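Local coordinates for putative NADH-depentdent flavin oxidoreductase (Cupriavidus metallidurans, PDB 5OCS), which is an Old Yellow Enzyme-type ene-reductase that uses FMN and probably NADPH to reduce activated carbon-carbon double bonds, at residues Ala146-Lys150 and Ala151-Lys155; Ile248-Ser251 and His252-Ala256; Gly267-Pro271 and Gln272-Lys276. One frame throughout, in Å; residues are numbered along the deposited sequence.

Contact 1. Residues Ala146-Lys150 and Ala151-Lys155; sequences AALDK and AGMKK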
loop_
_atom_site.group_PDB
_atom_site.type_symbol
_atom_site.label_atom_id
_atom_site.label_comp_id
_atom_site.label_asym_id
_atom_site.label_seq_id
_atom_site.Cartn_x
_atom_site.Cartn_y
_atom_site.Cartn_z
ATOM N N ALA D 146 20.900 33.843 2.740
ATOM C CA ALA D 146 21.539 34.669 3.791
ATOM C C ALA D 146 22.561 33.840 4.565
ATOM O O ALA D 146 22.302 32.681 4.883
ATOM C CB ALA D 146 20.489 35.209 4.736
ATOM N N ALA D 147 23.720 34.428 4.847
ATOM C CA ALA D 147 24.745 33.778 5.633
ATOM C C ALA D 147 24.280 33.809 7.065
ATOM O O ALA D 147 23.963 34.852 7.589
ATOM C CB ALA D 147 26.078 34.487 5.505
ATOM N N LEU D 148 24.280 32.652 7.713
ATOM C CA LEU D 148 23.763 32.576 9.064
ATOM C C LEU D 148 24.667 33.315 10.069
ATOM O O LEU D 148 25.887 33.210 10.004
ATOM C CB LEU D 148 23.630 31.134 9.498
ATOM C CG LEU D 148 22.435 30.416 8.874
ATOM C CD1 LEU D 148 22.688 28.922 8.760
ATOM C CD2 LEU D 148 21.195 30.727 9.688
ATOM N N ASP D 149 24.037 33.993 11.021
ATOM C CA ASP D 149 24.757 34.551 12.183
ATOM C C ASP D 149 24.555 33.682 13.431
ATOM O O ASP D 149 23.908 32.601 13.380
ATOM C CB ASP D 149 24.363 36.011 12.394
ATOM C CG ASP D 149 22.887 36.214 12.672
ATOM O OD1 ASP D 149 22.143 35.266 13.021
ATOM O OD2 ASP D 149 22.461 37.361 12.571
ATOM N N LYS D 150 25.152 34.110 14.534
ATOM C CA LYS D 150 25.063 33.386 15.786
ATOM C C LYS D 150 23.606 33.122 16.159
ATOM O O LYS D 150 23.257 31.992 16.496
ATOM C CB LYS D 150 25.833 34.120 16.933
ATOM C CG LYS D 150 27.217 33.541 17.253
ATOM C CD LYS D 150 28.335 33.923 16.268
ATOM C CE LYS D 150 29.625 33.073 16.437
ATOM N NZ LYS D 150 30.281 32.640 15.146
ATOM N N ALA D 151 22.751 34.127 16.040
ATOM C CA ALA D 151 21.317 33.922 16.372
ATOM C C ALA D 151 20.657 32.897 15.436
ATOM O O ALA D 151 19.853 32.069 15.868
ATOM C CB ALA D 151 20.582 35.221 16.290
ATOM N N GLY D 152 20.987 32.971 14.151
ATOM C CA GLY D 152 20.385 32.058 13.153
ATOM C C GLY D 152 20.789 30.632 13.384
ATOM O O GLY D 152 19.972 29.725 13.217
ATOM N N MET D 153 22.040 30.421 13.766
ATOM C CA MET D 153 22.535 29.098 14.073
ATOM C C MET D 153 21.895 28.549 15.349
ATOM O O MET D 153 21.617 27.363 15.419
ATOM C CB MET D 153 24.058 29.070 14.148
ATOM C CG MET D 153 24.633 29.242 12.758
ATOM S SD MET D 153 26.406 29.399 12.667
ATOM C CE MET D 153 27.036 27.857 13.170
ATOM N N LYS D 154 21.710 29.412 16.368
ATOM C CA LYS D 154 20.969 29.038 17.568
ATOM C C LYS D 154 19.531 28.644 17.292
ATOM O O LYS D 154 19.073 27.616 17.832
ATOM C CB LYS D 154 21.012 30.157 18.613
ATOM C CG LYS D 154 20.202 29.879 19.870
ATOM C CD LYS D 154 20.470 30.993 20.891
ATOM C CE LYS D 154 19.443 31.112 22.013
ATOM N NZ LYS D 154 19.138 29.787 22.574
ATOM N N LYS D 155 18.822 29.417 16.470
ATOM C CA LYS D 155 17.468 29.038 16.059
ATOM C C LYS D 155 17.469 27.635 15.458
ATOM O O LYS D 155 16.683 26.776 15.861
ATOM C CB LYS D 155 16.858 30.017 15.061
ATOM C CG LYS D 155 15.376 29.817 14.838
ATOM C CD LYS D 155 14.787 30.647 13.722
ATOM C CE LYS D 155 13.310 30.379 13.568
ATOM N NZ LYS D 155 13.050 29.013 13.028
#
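Asp-149 and Gly-152 meet in a textbook N-cap, the local device by which a chain entering a helix supplies an acceptor to amides that have no preceding turn to bond with. The side chain does this work first: Asp-149 OD1 takes the N-H of Gly-152 at 2.8 Å, and the donor approaches almost in line with the CG-OD1 bond. A chi1 of 61° sets the carboxylate between its own backbone N and carbonyl carbon, which swings OD1 back over the helix start although the CB leaves the backbone pointing away from it. A negative carboxylate here would interact favourably with the positive end of the helix dipole.

Main-chain bonds then take over. Met-153 N donates to Asp-149 O at 2.9 Å, and Lys-154 N to Lys-150 O at 3.0 Å, so the i to i+4 pattern starts with the carbonyl of the cap residue itself.

Apolar contact supplies the third element. Leu-148, just before the cap, and Met-153, five residues on, form a hydrophobic staple, with Leu-148 CB 3.9 Å from Met-153 CG. One delta-methyl reaches further in: Leu-148 CD2 lies 3.7 Å from Gly-152 C. Gly-152 presents only backbone to that methyl, and the leucine lies close against the first turn.

The cap stands where short strand 146-147, paired in parallel with strand 131-132, gives way to helix 150-169. Leu-148 and Met-153 both pack on Phe-188 of helix 184-189, and Leu-148 also touches Phe-131. Lys-150 reaches outward to a salt bridge with Asp-198, in the loop between helices 184-189 and 204-221.

Contact 2. Residues Ile248-Ser251 and His252-Ala256; sequences IALS and HELKA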
loop_
_atom_site.group_PDB
_atom_site.type_symbol
_atom_site.label_atom_id
_atom_site.label_comp_id
_atom_site.label_asym_id
_atom_site.label_seq_id
_atom_site.Cartn_x
_atom_site.Cartn_y
_atom_site.Cartn_z
ATOM N N ILE D 248 34.935 9.800 6.989
ATOM C CA ILE D 248 35.530 8.913 7.993
ATOM C C ILE D 248 35.770 9.684 9.276
ATOM O O ILE D 248 35.465 9.177 10.350
ATOM C CB ILE D 248 36.809 8.220 7.461
ATOM C CG1 ILE D 248 36.406 7.237 6.376
ATOM C CG2 ILE D 248 37.535 7.472 8.586
ATOM C CD1 ILE D 248 37.516 6.739 5.502
ATOM N N ALA D 249 36.280 10.912 9.168
ATOM C CA ALA D 249 36.561 11.722 10.357
ATOM C C ALA D 249 35.261 12.099 11.087
ATOM O O ALA D 249 35.161 12.079 12.333
ATOM C CB ALA D 249 37.345 12.965 9.963
ATOM N N LEU D 250 34.250 12.433 10.295
ATOM C CA LEU D 250 32.964 12.735 10.876
ATOM C C LEU D 250 32.359 11.471 11.583
ATOM O O LEU D 250 31.812 11.591 12.691
ATOM C CB LEU D 250 32.033 13.324 9.817
ATOM C CG LEU D 250 30.592 13.632 10.287
ATOM C CD1 LEU D 250 30.592 14.731 11.329
ATOM C CD2 LEU D 250 29.751 14.059 9.084
ATOM N N SER D 251 32.501 10.308 10.973
ATOM C CA SER D 251 31.948 9.048 11.509
ATOM C C SER D 251 32.661 8.671 12.815
ATOM O O SER D 251 32.010 8.271 13.790
ATOM C CB SER D 251 32.025 7.949 10.498
ATOM O OG SER D 251 31.255 8.291 9.340
ATOM N N HIS D 252 33.973 8.910 12.887
ATOM C CA HIS D 252 34.689 8.741 14.189
ATOM C C HIS D 252 34.118 9.669 15.269
ATOM O O HIS D 252 33.900 9.254 16.425
ATOM C CB HIS D 252 36.238 8.958 14.077
ATOM C CG HIS D 252 36.987 7.831 13.418
ATOM N ND1 HIS D 252 37.074 6.568 13.959
ATOM C CD2 HIS D 252 37.716 7.797 12.282
ATOM C CE1 HIS D 252 37.803 5.799 13.174
ATOM N NE2 HIS D 252 38.191 6.515 12.139
ATOM N N GLU D 253 33.891 10.932 14.928
ATOM C CA GLU D 253 33.302 11.862 15.874
ATOM C C GLU D 253 31.911 11.460 16.288
ATOM O O GLU D 253 31.588 11.525 17.476
ATOM C CB GLU D 253 33.283 13.271 15.350
ATOM C CG GLU D 253 34.627 13.965 15.413
ATOM C CD GLU D 253 35.115 14.156 16.840
ATOM O OE1 GLU D 253 34.315 14.353 17.776
ATOM O OE2 GLU D 253 36.324 14.059 17.021
ATOM N N LEU D 254 31.108 11.014 15.317
ATOM C CA LEU D 254 29.744 10.549 15.631
ATOM C C LEU D 254 29.783 9.397 16.642
ATOM O O LEU D 254 29.048 9.405 17.631
ATOM C CB LEU D 254 29.022 10.109 14.355
ATOM C CG LEU D 254 28.659 11.292 13.458
ATOM C CD1 LEU D 254 28.306 10.836 12.055
ATOM C CD2 LEU D 254 27.510 12.058 14.057
ATOM N N LYS D 255 30.670 8.445 16.411
ATOM C CA LYS D 255 30.830 7.325 17.340
ATOM C C LYS D 255 31.208 7.779 18.751
ATOM O O LYS D 255 30.617 7.332 19.734
ATOM C CB LYS D 255 31.848 6.338 16.808
ATOM C CG LYS D 255 32.048 5.141 17.710
ATOM C CD LYS D 255 32.775 4.032 17.009
ATOM C CE LYS D 255 33.013 2.856 17.958
ATOM N NZ LYS D 255 33.332 1.658 17.138
ATOM N N ALA D 256 32.164 8.689 18.859
ATOM C CA ALA D 256 32.602 9.212 20.161
ATOM C C ALA D 256 31.515 10.021 20.851
ATOM O O ALA D 256 31.468 10.097 22.081
ATOM C CB ALA D 256 33.834 10.095 19.984
#
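Ile-248 and His-252, one turn apart on a single helix, run alongside each other in the same direction. The gamma-methyl does the touching: Ile-248 CG2 is 3.7 Å from His-252 CD2 and equally near NE2. With chi1 at -74°, the imidazole leans back towards the preceding turn, bringing His-252 CD2 to 3.3 Å from Ile-248 O. That same oxygen accepts the backbone N-H of His-252, so one carbonyl meets both the amide and the ring.

On another face of the helix, Leu-250 and Leu-254 meet at a slant. Their first torsions differ: Leu-250 has CG opposite its backbone N (chi1 177°), while Leu-254 has CG opposite its carbonyl carbon (chi1 -71°) and folds back over the turn below. The outcome is a contact of 4.0 Å between Leu-250 CG and Leu-254 CD1, and Leu-254 CG also rests 3.3 Å from Leu-250 O. Both leucines pack on Met-230 of strand 228-233, which helix 244-256 joins to parallel strand 262-265 in a beta-alpha-beta unit of the TIM barrel.

Ser-251 OG turns back to bond to Thr-247 O, Glu-253 bends at CG to form a salt bridge with Arg-257, and the extended Lys-255 reaches Val-293 O.

Four successive amides, His-252 to Lys-255, donate to the carbonyls of Ile-248 to Ser-251, which satisfies all eight groups. The leucines thus give an apolar face to the barrel strand and helix 204-221, Ile-248 and His-252 pair on the side facing helix 284-293, and Glu-253 and Lys-255 carry their charges to partners beyond the segments.

Contact 3. Residues Gly267-Pro271 and Gln272-Lys276; sequences GGVSP and QQAIK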
loop_
_atom_site.group_PDB
_atom_site.type_symbol
_atom_site.label_atom_id
_atom_site.label_comp_id
_atom_site.label_asym_id
_atom_site.label_seq_id
_atom_site.Cartn_x
_atom_site.Cartn_y
_atom_site.Cartn_z
ATOM N N GLY D 267 27.832 8.619 -2.503
ATOM C CA GLY D 267 28.827 9.526 -3.053
ATOM C C GLY D 267 28.752 9.666 -4.567
ATOM O O GLY D 267 29.721 10.094 -5.205
ATOM N N GLY D 268 27.627 9.295 -5.177
ATOM C CA GLY D 268 27.492 9.393 -6.639
ATOM C C GLY D 268 27.996 8.217 -7.442
ATOM O O GLY D 268 27.953 8.274 -8.667
ATOM N N VAL D 269 28.426 7.137 -6.774
ATOM C CA VAL D 269 28.909 5.937 -7.458
ATOM C C VAL D 269 27.870 4.865 -7.226
ATOM O O VAL D 269 27.703 4.392 -6.074
ATOM C CB VAL D 269 30.294 5.479 -6.947
ATOM C CG1 VAL D 269 30.786 4.282 -7.732
ATOM C CG2 VAL D 269 31.285 6.620 -7.117
ATOM N N SER D 270 27.176 4.490 -8.299
ATOM C CA SER D 270 26.193 3.423 -8.203
ATOM C C SER D 270 26.851 2.055 -8.188
ATOM O O SER D 270 27.990 1.892 -8.634
ATOM C CB SER D 270 25.211 3.468 -9.371
ATOM O OG SER D 270 25.824 3.119 -10.616
ATOM N N PRO D 271 26.078 1.025 -7.784
ATOM C CA PRO D 271 26.637 -0.317 -7.923
ATOM C C PRO D 271 27.096 -0.704 -9.347
ATOM O O PRO D 271 28.134 -1.348 -9.492
ATOM C CB PRO D 271 25.506 -1.219 -7.406
ATOM C CG PRO D 271 24.763 -0.347 -6.452
ATOM C CD PRO D 271 24.767 1.012 -7.096
ATOM N N GLN D 272 26.381 -0.267 -10.382
ATOM C CA GLN D 272 26.762 -0.620 -11.769
ATOM C C GLN D 272 28.172 -0.125 -12.100
ATOM O O GLN D 272 28.928 -0.794 -12.849
ATOM C CB GLN D 272 25.762 -0.042 -12.769
ATOM C CG GLN D 272 26.062 -0.369 -14.243
ATOM C CD GLN D 272 25.939 -1.842 -14.530
ATOM O OE1 GLN D 272 24.962 -2.485 -14.106
ATOM N NE2 GLN D 272 26.929 -2.406 -15.240
ATOM N N GLN D 273 28.495 1.051 -11.593
ATOM C CA GLN D 273 29.842 1.609 -11.754
ATOM C C GLN D 273 30.825 0.928 -10.827
ATOM O O GLN D 273 31.962 0.566 -11.229
ATOM C CB GLN D 273 29.812 3.086 -11.436
ATOM C CG GLN D 273 28.976 3.925 -12.408
ATOM C CD GLN D 273 28.633 5.279 -11.817
ATOM O OE1 GLN D 273 28.300 5.363 -10.641
ATOM N NE2 GLN D 273 28.688 6.353 -12.626
ATOM N N ALA D 274 30.421 0.801 -9.570
ATOM C CA ALA D 274 31.346 0.381 -8.504
ATOM C C ALA D 274 31.846 -1.043 -8.631
ATOM O O ALA D 274 33.030 -1.326 -8.337
ATOM C CB ALA D 274 30.680 0.548 -7.150
ATOM N N ILE D 275 30.965 -1.948 -9.057
ATOM C CA ILE D 275 31.337 -3.361 -9.089
ATOM C C ILE D 275 32.417 -3.648 -10.126
ATOM O O ILE D 275 33.044 -4.712 -10.106
ATOM C CB ILE D 275 30.147 -4.326 -9.351
ATOM C CG1 ILE D 275 29.550 -4.110 -10.756
ATOM C CG2 ILE D 275 29.110 -4.228 -8.219
ATOM C CD1 ILE D 275 28.323 -4.917 -11.087
ATOM N N LYS D 276 32.623 -2.720 -11.045
ATOM C CA LYS D 276 33.664 -2.888 -12.063
ATOM C C LYS D 276 35.033 -2.447 -11.624
ATOM O O LYS D 276 35.974 -2.569 -12.410
ATOM C CB LYS D 276 33.284 -2.092 -13.318
ATOM C CG LYS D 276 31.866 -2.372 -13.803
ATOM C CD LYS D 276 31.611 -3.860 -14.060
ATOM C CE LYS D 276 30.178 -4.063 -14.512
ATOM N NZ LYS D 276 29.819 -5.482 -14.698
#
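Gln-273 OE1 accepts the N-H of Ser-270 N at 2.7 Å, in the plane of the amide carbonyl. Ser-270 is the N-cap and Gln-273 the third residue of the short helix 271-274, so this is the side-chain-to-backbone half of a capping box. Ser-270 OG adds a second, weak bond to the same OE1 at 3.3 Å. With chi1 at -65° and an extended chain beyond CG, the glutamine carries its amide alongside the entering backbone. Two i to i+4 backbone bonds follow: Ala-274 N donates to Ser-270 O at 2.8 Å, and Ile-275 N to Pro-271 O at 2.9 Å.

Outside these bonds, Val-269 and Ala-274 close a small hydrophobic staple across the cap, Val-269 CG1 touching Ala-274 CB at 3.8 Å. Proline at the first helical position needs no amide partner there, and Ile-275 wraps both of its gamma carbons against Pro-271 O.

The turn follows barrel strand 262-265 and is covered by the start of helix 284-293, where Tyr-285 meets Val-269 and Pro-284 meets Ala-274. Pro-271 faces Leu-302 and Ile-303, in the loop beyond strand 297-300.

In the fold
All three contacts lie in one TIM-barrel fold without touching: centres are about 25 Å apart for contacts 1 and 2, about 24 Å for 2 and 3, and about 37 Å for 1 and 3. Contacts 1 and 3 both start helices, with the roles exchanged: in contact 1 the cap side chain accepts from a helical amide, in contact 3 a helical side chain accepts from the cap amide. Contact 2 is packing along the C-terminal part of helix 244-256, which leads into strand 262-265 and on to contact 3. Between side chains, Pro-271 is about 4 Å from FMN-binding Leu-302 and Leu-254 about 9 Å from Arg-231, another FMN-binding residue; contact 1 is remote.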